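Substrate-binding protein (Synechococcus sp., PDB 6WPN) probably binds a sugar or oligosaccharide in the periplasm and delivers it for uptake by a transporter. Local coordinates at residues A[87-92]-A[300-305]; A[103-108]-A[304-309]; A[182-187]-A[235-240]. One frame throughout, in Å; residues are numbered along the deposited sequence.

Interaction 1: residues A[87-92]-A[300-305]; sequences VVNLNP and MTLAVP
V88 and A303 form a hydrogen-bonded antiparallel pair between strand 87-90 and strand 295-303, whose axes come within 4.5 Å at 156°. V88 N to A303 O and A303 N to V88 O are both 2.7 Å. N89 and L302 make the non-hydrogen-bonded pair, and L90 and T301 the next hydrogen-bonded one.

There the ladder gains side-chain bonds. With CG anti to its backbone N (chi1 178°), the N89 side chain runs out toward strand 295-303, and ND2 donates to T301 O at 2.7 Å with the acceptor almost in the amide plane. L90 N reaches the same oxygen from the opposite face of its carbonyl, so two donors grip it. T301 OG1 adds a weak bond to L90 O, which T301 N already holds. The bent chain of selenomethionine M300 brings CE to 3.2 Å from N89 OD1, obliquely against the end of the amide.

Apolar groups line both faces. V87 CG1 meets L302 CB at 3.8 Å on the side of N89, where helix 311-321 packs; on the side of V88 and L90, V88 CG2 touches P305 CG and L90 CD1 lies 3.9 Å from CB of the small A303. Were N89 an alanine, T301 O would probably keep L90 N as its one donor here, and M300 CE would lose the amide group it touches.

N89 OD1 also takes a weak bond from L35 N of strand 30-35, which pairs with 87-90 on its other side; the buried amide thus links neighbouring strands of a mixed sheet, consistent with one lobe of a solute-binding protein.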
# COMPACT_ATOMS: atom_id res chain seq x y z
N VAL A 87 13.83 0.31 16.38
CA VAL A 87 12.65 -0.23 15.71
C VAL A 87 12.41 0.59 14.45
O VAL A 87 12.33 1.82 14.52
CB VAL A 87 11.40 -0.21 16.61
CG1 VAL A 87 10.21 -0.76 15.85
CG2 VAL A 87 11.62 -1.01 17.88
N VAL A 88 12.29 -0.08 13.32
CA VAL A 88 12.09 0.58 12.04
C VAL A 88 10.80 0.07 11.42
O VAL A 88 10.53 -1.14 11.43
CB VAL A 88 13.28 0.35 11.08
CG1 VAL A 88 13.11 1.17 9.82
CG2 VAL A 88 14.57 0.72 11.76
N ASN A 89 10.03 0.99 10.86
CA ASN A 89 8.77 0.68 10.21
C ASN A 89 9.03 0.36 8.74
O ASN A 89 9.56 1.19 8.00
CB ASN A 89 7.80 1.85 10.35
CG ASN A 89 6.49 1.62 9.65
OD1 ASN A 89 5.89 2.56 9.12
ND2 ASN A 89 6.03 0.38 9.63
N LEU A 90 8.66 -0.85 8.32
CA LEU A 90 8.94 -1.31 6.97
C LEU A 90 7.68 -1.88 6.33
O LEU A 90 6.65 -2.04 6.98
CB LEU A 90 10.04 -2.39 6.97
CG LEU A 90 11.41 -2.05 7.56
CD1 LEU A 90 12.36 -3.21 7.35
CD2 LEU A 90 11.95 -0.78 6.93
N ASN A 91 7.79 -2.17 5.04
CA ASN A 91 6.79 -2.89 4.26
C ASN A 91 7.47 -4.10 3.63
O ASN A 91 8.70 -4.15 3.53
CB ASN A 91 6.15 -2.00 3.18
CG ASN A 91 7.11 -1.64 2.07
OD1 ASN A 91 8.32 -1.56 2.28
ND2 ASN A 91 6.57 -1.42 0.88
N PRO A 92 6.70 -5.11 3.22
CA PRO A 92 7.31 -6.37 2.74
C PRO A 92 8.37 -6.16 1.67
O PRO A 92 9.43 -6.80 1.74
CB PRO A 92 6.10 -7.17 2.20
CG PRO A 92 4.89 -6.27 2.35
CD PRO A 92 5.25 -5.25 3.38
N MSE A 300 2.09 -3.13 6.87
CA MSE A 300 3.09 -2.35 7.58
C MSE A 300 3.65 -3.15 8.75
O MSE A 300 2.90 -3.71 9.54
CB MSE A 300 2.49 -1.04 8.08
CG MSE A 300 1.88 -0.19 6.98
SE MSE A 300 3.18 0.21 5.59
CE MSE A 300 4.44 1.26 6.63
N THR A 301 4.98 -3.21 8.85
CA THR A 301 5.64 -4.02 9.87
C THR A 301 6.64 -3.18 10.64
O THR A 301 6.95 -2.04 10.29
CB THR A 301 6.35 -5.23 9.26
OG1 THR A 301 7.38 -4.78 8.36
CG2 THR A 301 5.37 -6.10 8.49
N LEU A 302 7.15 -3.77 11.72
CA LEU A 302 8.18 -3.16 12.55
C LEU A 302 9.34 -4.13 12.66
O LEU A 302 9.13 -5.31 12.97
CB LEU A 302 7.63 -2.81 13.94
CG LEU A 302 6.55 -1.73 13.94
CD1 LEU A 302 6.11 -1.43 15.36
CD2 LEU A 302 7.02 -0.47 13.23
N ALA A 303 10.56 -3.66 12.39
CA ALA A 303 11.74 -4.51 12.38
C ALA A 303 12.81 -3.93 13.31
O ALA A 303 12.80 -2.74 13.63
CB ALA A 303 12.30 -4.67 10.96
N VAL A 304 13.72 -4.80 13.72
CA VAL A 304 14.82 -4.43 14.62
C VAL A 304 16.15 -4.61 13.90
O VAL A 304 16.58 -5.75 13.66
CB VAL A 304 14.77 -5.26 15.91
CG1 VAL A 304 15.90 -4.84 16.86
CG2 VAL A 304 13.42 -5.13 16.58
N PRO A 305 16.85 -3.53 13.56
CA PRO A 305 18.14 -3.66 12.88
C PRO A 305 19.14 -4.47 13.70
O PRO A 305 19.14 -4.41 14.93
CB PRO A 305 18.60 -2.21 12.72
CG PRO A 305 17.32 -1.43 12.69
CD PRO A 305 16.42 -2.13 13.67

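Interaction 2: residues A[103-108]-A[304-309]; sequences GLTDLT and VPRQSQ
T105 lays its side chain over the carbonyl of V304, CB standing 3.2 Å from V304 O and OG1 donating to that oxygen at 2.9 Å. The hydroxyl comes from above the carbonyl plane, 50° out of it, whereas T105 N approaches nearly along the C=O axis at 2.7 Å. One threonine thus grips one oxygen twice. The rotamer makes this possible: with chi1 at -59°, OG1 sits beside the backbone N of its own residue, and both donors face the same acceptor. A threonine suits the place because its hydroxyl gives V304 O a second donor beside the backbone N-H.

The neighbouring link is backbone alone. R306 N donates to G103 O at 2.8 Å, and P305 CA brings its hydrogen to the same oxygen. Together these bonds bridge L104 with P305 just where the chain enters the type I turn from P305 to S308, a turn closed by S308 N on P305 O. The aliphatic part of R306 lies against the backbone of L104, CG 3.4 Å from L104 O, while its guanidinium end leads away; a long, charged residue can therefore cover a backbone and still reach outward.

Beyond the bridge, L107 CD2 crosses V304 CG2 at 3.8 Å, two branched aliphatics meeting in the interior.

Both segments are loops, one following helix 92-99 and the other joining strand 295-303 to helix 311-321. L107 and V304 rest on V315 and A314 of that helix, L104 touches L90 of strand 87-90, and S308 OG bonds D86 just before that strand.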
# COMPACT_ATOMS: atom_id res chain seq x y z
N GLY A 103 20.65 -7.38 7.57
CA GLY A 103 20.48 -6.18 8.37
C GLY A 103 19.40 -6.21 9.43
O GLY A 103 19.33 -5.28 10.23
N LEU A 104 18.56 -7.23 9.46
CA LEU A 104 17.47 -7.29 10.42
C LEU A 104 17.69 -8.42 11.42
O LEU A 104 18.15 -9.50 11.05
CB LEU A 104 16.13 -7.49 9.70
CG LEU A 104 15.77 -6.36 8.73
CD1 LEU A 104 14.36 -6.53 8.20
CD2 LEU A 104 15.96 -5.01 9.40
N THR A 105 17.34 -8.15 12.67
CA THR A 105 17.49 -9.16 13.71
C THR A 105 16.45 -10.26 13.51
O THR A 105 15.28 -9.99 13.24
CB THR A 105 17.31 -8.53 15.09
OG1 THR A 105 18.28 -7.49 15.28
CG2 THR A 105 17.47 -9.58 16.19
N ASP A 106 16.89 -11.50 13.64
CA ASP A 106 15.95 -12.61 13.73
C ASP A 106 15.27 -12.55 15.09
O ASP A 106 15.88 -12.85 16.11
CB ASP A 106 16.66 -13.94 13.52
CG ASP A 106 15.70 -15.09 13.30
OD1 ASP A 106 14.47 -14.90 13.46
OD2 ASP A 106 16.16 -16.20 12.95
N LEU A 107 14.00 -12.14 15.09
CA LEU A 107 13.29 -11.89 16.34
C LEU A 107 12.88 -13.18 17.04
O LEU A 107 12.60 -13.15 18.24
CB LEU A 107 12.06 -11.03 16.07
CG LEU A 107 12.32 -9.75 15.27
CD1 LEU A 107 11.03 -9.03 14.95
CD2 LEU A 107 13.27 -8.84 16.02
N THR A 108 12.86 -14.31 16.32
CA THR A 108 12.44 -15.58 16.92
C THR A 108 13.20 -15.87 18.21
O THR A 108 12.64 -16.44 19.15
CB THR A 108 12.64 -16.72 15.91
OG1 THR A 108 11.98 -16.38 14.68
CG2 THR A 108 12.05 -18.01 16.45
N VAL A 304 13.72 -4.80 13.72
CA VAL A 304 14.82 -4.43 14.62
C VAL A 304 16.15 -4.61 13.90
O VAL A 304 16.58 -5.75 13.66
CB VAL A 304 14.77 -5.26 15.91
CG1 VAL A 304 15.90 -4.84 16.86
CG2 VAL A 304 13.42 -5.13 16.58
N PRO A 305 16.85 -3.53 13.56
CA PRO A 305 18.14 -3.66 12.88
C PRO A 305 19.14 -4.47 13.70
O PRO A 305 19.14 -4.41 14.93
CB PRO A 305 18.60 -2.21 12.72
CG PRO A 305 17.32 -1.43 12.69
CD PRO A 305 16.42 -2.13 13.67
N ARG A 306 19.97 -5.24 13.00
CA ARG A 306 20.95 -6.08 13.70
C ARG A 306 21.97 -5.24 14.46
O ARG A 306 22.51 -5.69 15.47
CB ARG A 306 21.66 -7.01 12.72
CG ARG A 306 21.00 -8.39 12.59
CD ARG A 306 21.98 -9.41 12.03
NE ARG A 306 23.19 -9.49 12.84
CZ ARG A 306 24.20 -10.33 12.61
NH1 ARG A 306 24.15 -11.17 11.59
NH2 ARG A 306 25.26 -10.31 13.40
N GLN A 307 22.24 -4.02 13.99
CA GLN A 307 23.16 -3.14 14.71
C GLN A 307 22.59 -2.63 16.02
O GLN A 307 23.34 -2.06 16.81
CB GLN A 307 23.56 -1.94 13.84
CG GLN A 307 24.78 -2.17 12.97
CD GLN A 307 24.53 -3.15 11.83
OE1 GLN A 307 23.41 -3.27 11.34
NE2 GLN A 307 25.59 -3.84 11.41
N SER A 308 21.30 -2.81 16.27
CA SER A 308 20.71 -2.33 17.52
C SER A 308 21.36 -3.01 18.72
O SER A 308 21.43 -4.24 18.78
CB SER A 308 19.20 -2.57 17.52
OG SER A 308 18.64 -2.23 18.77
N GLN A 309 21.82 -2.20 19.67
CA GLN A 309 22.43 -2.70 20.89
C GLN A 309 21.43 -2.90 22.02
O GLN A 309 21.83 -3.30 23.12
CB GLN A 309 23.56 -1.77 21.33
CG GLN A 309 24.59 -1.46 20.24
CD GLN A 309 25.50 -2.64 19.92
OE1 GLN A 309 26.63 -2.73 20.41
NE2 GLN A 309 25.02 -3.56 19.08

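Interaction 3: residues A[182-187]-A[235-240]; sequences YGLFVT and GLLPRE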
# COMPACT_ATOMS: atom_id res chain seq x y z
N TYR A 182 -12.48 11.97 -16.19
CA TYR A 182 -11.68 10.76 -16.30
C TYR A 182 -12.22 9.67 -15.39
O TYR A 182 -12.65 9.93 -14.26
CB TYR A 182 -10.21 11.07 -15.98
CG TYR A 182 -9.58 11.91 -17.07
CD1 TYR A 182 -9.08 11.31 -18.23
CD2 TYR A 182 -9.52 13.29 -16.97
CE1 TYR A 182 -8.52 12.07 -19.24
CE2 TYR A 182 -8.96 14.06 -17.98
CZ TYR A 182 -8.46 13.44 -19.11
OH TYR A 182 -7.90 14.19 -20.12
N GLY A 183 -12.17 8.42 -15.88
CA GLY A 183 -12.70 7.31 -15.12
C GLY A 183 -11.81 6.83 -14.00
O GLY A 183 -12.30 6.36 -12.97
N LEU A 184 -10.49 6.92 -14.18
CA LEU A 184 -9.55 6.46 -13.16
C LEU A 184 -8.21 7.14 -13.37
O LEU A 184 -7.98 7.84 -14.36
CB LEU A 184 -9.41 4.93 -13.18
CG LEU A 184 -8.59 4.33 -14.32
CD1 LEU A 184 -8.22 2.89 -13.99
CD2 LEU A 184 -9.35 4.41 -15.65
N PHE A 185 -7.31 6.93 -12.41
CA PHE A 185 -6.00 7.58 -12.41
C PHE A 185 -5.02 6.60 -11.77
O PHE A 185 -5.04 6.41 -10.56
CB PHE A 185 -6.04 8.89 -11.62
CG PHE A 185 -4.78 9.71 -11.72
CD1 PHE A 185 -3.60 9.30 -11.12
CD2 PHE A 185 -4.79 10.93 -12.37
CE1 PHE A 185 -2.45 10.06 -11.20
CE2 PHE A 185 -3.65 11.70 -12.46
CZ PHE A 185 -2.48 11.27 -11.87
N VAL A 186 -4.16 5.99 -12.58
CA VAL A 186 -3.10 5.12 -12.06
C VAL A 186 -1.77 5.69 -12.52
O VAL A 186 -1.52 5.80 -13.73
CB VAL A 186 -3.28 3.66 -12.52
CG1 VAL A 186 -2.15 2.80 -11.98
CG2 VAL A 186 -4.63 3.13 -12.06
N THR A 187 -0.92 6.06 -11.57
CA THR A 187 0.32 6.73 -11.89
C THR A 187 1.34 5.74 -12.45
O THR A 187 1.37 4.56 -12.09
CB THR A 187 0.90 7.43 -10.65
OG1 THR A 187 2.05 8.19 -11.04
CG2 THR A 187 1.30 6.41 -9.58
N GLY A 235 -6.76 8.71 -25.08
CA GLY A 235 -7.28 9.84 -24.34
C GLY A 235 -8.15 9.49 -23.16
O GLY A 235 -8.87 10.35 -22.64
N LEU A 236 -8.08 8.24 -22.69
CA LEU A 236 -8.93 7.77 -21.61
C LEU A 236 -8.33 8.00 -20.24
O LEU A 236 -9.07 8.05 -19.25
CB LEU A 236 -9.21 6.27 -21.78
CG LEU A 236 -9.88 5.93 -23.11
CD1 LEU A 236 -10.20 4.44 -23.18
CD2 LEU A 236 -11.13 6.77 -23.32
N LEU A 237 -7.02 8.14 -20.15
CA LEU A 237 -6.37 8.45 -18.89
C LEU A 237 -5.93 9.90 -18.87
O LEU A 237 -5.63 10.48 -19.91
CB LEU A 237 -5.16 7.55 -18.66
CG LEU A 237 -5.50 6.08 -18.44
CD1 LEU A 237 -4.23 5.29 -18.19
CD2 LEU A 237 -6.47 5.96 -17.26
N PRO A 238 -5.90 10.52 -17.69
CA PRO A 238 -5.35 11.88 -17.60
C PRO A 238 -3.92 11.91 -18.11
O PRO A 238 -3.15 10.98 -17.88
CB PRO A 238 -5.43 12.20 -16.10
CG PRO A 238 -6.46 11.25 -15.55
CD PRO A 238 -6.33 10.00 -16.38
N ARG A 239 -3.57 12.98 -18.82
CA ARG A 239 -2.25 13.03 -19.43
C ARG A 239 -1.15 13.05 -18.38
O ARG A 239 -0.03 12.59 -18.65
CB ARG A 239 -2.12 14.25 -20.33
CG ARG A 239 -2.85 14.15 -21.65
CD ARG A 239 -2.64 15.43 -22.42
NE ARG A 239 -3.30 15.43 -23.72
CZ ARG A 239 -3.42 16.51 -24.49
NH1 ARG A 239 -4.03 16.43 -25.66
NH2 ARG A 239 -2.94 17.68 -24.07
N GLU A 240 -1.44 13.52 -17.17
CA GLU A 240 -0.41 13.67 -16.15
C GLU A 240 -0.18 12.41 -15.34
O GLU A 240 0.52 12.46 -14.33
CB GLU A 240 -0.76 14.84 -15.21
CG GLU A 240 -2.05 14.67 -14.41
CD GLU A 240 -3.24 15.36 -15.05
OE1 GLU A 240 -3.27 15.49 -16.29
OE2 GLU A 240 -4.15 15.80 -14.29
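Y182 and P238 meet ring to ring: P238 CG lies over one face of the tyrosine, 3.9 Å from its centroid and 25° off the normal, a CH-pi contact. The phenol ring slides past the proline, while L236 O comes up at its edge, 3.4 Å from Y182 CD1. A cation-pi contact with R176 adds to the ring's surroundings.

P238 also serves F185, whose CD2 is 3.6 Å from P238 CG. F185 CG is anti to the backbone N (chi1 -172°), carrying the phenyl ring across to P238 and putting E240 CG at its edge, in plane. The bent E240 chain keeps its carboxylate for a salt bridge to R248. L184, unusually, holds CG between its N and carbonyl carbon (chi1 75°), and its CD2 meets L237 CD2 at 3.6 Å.

A rigid proline fits between two aromatics because its compact ring gives Y182 a C-H over its face and F185 an apolar side to pack on. No hydrogen bond joins the two segments. The second begins at a Schellman motif, with G235, at positive phi, as C-prime residue ending helix 219-233; the arrangement is thus a helix-terminating loop packed hydrophobically against another loop.

Overall arrangement
Interactions 1 and 2 are neighbours, their centres about 10 Å apart, and share V304 and P305: the strand that pairs in interaction 1 runs on into the loop of interaction 2, and L104 packs against both L90 and A303. The first is buried within the sheet and the second only partly buried at its margin, so a regular ladder gives way to a short bridge with R306 exposed. Interaction 3 lies on the opposite side of the chain's centre, about 33 Å from the centre of interaction 1, within the sequence that the other two span. It too is buried, yet it joins loops among helices through aromatic, proline and leucine contacts instead of backbone bonds.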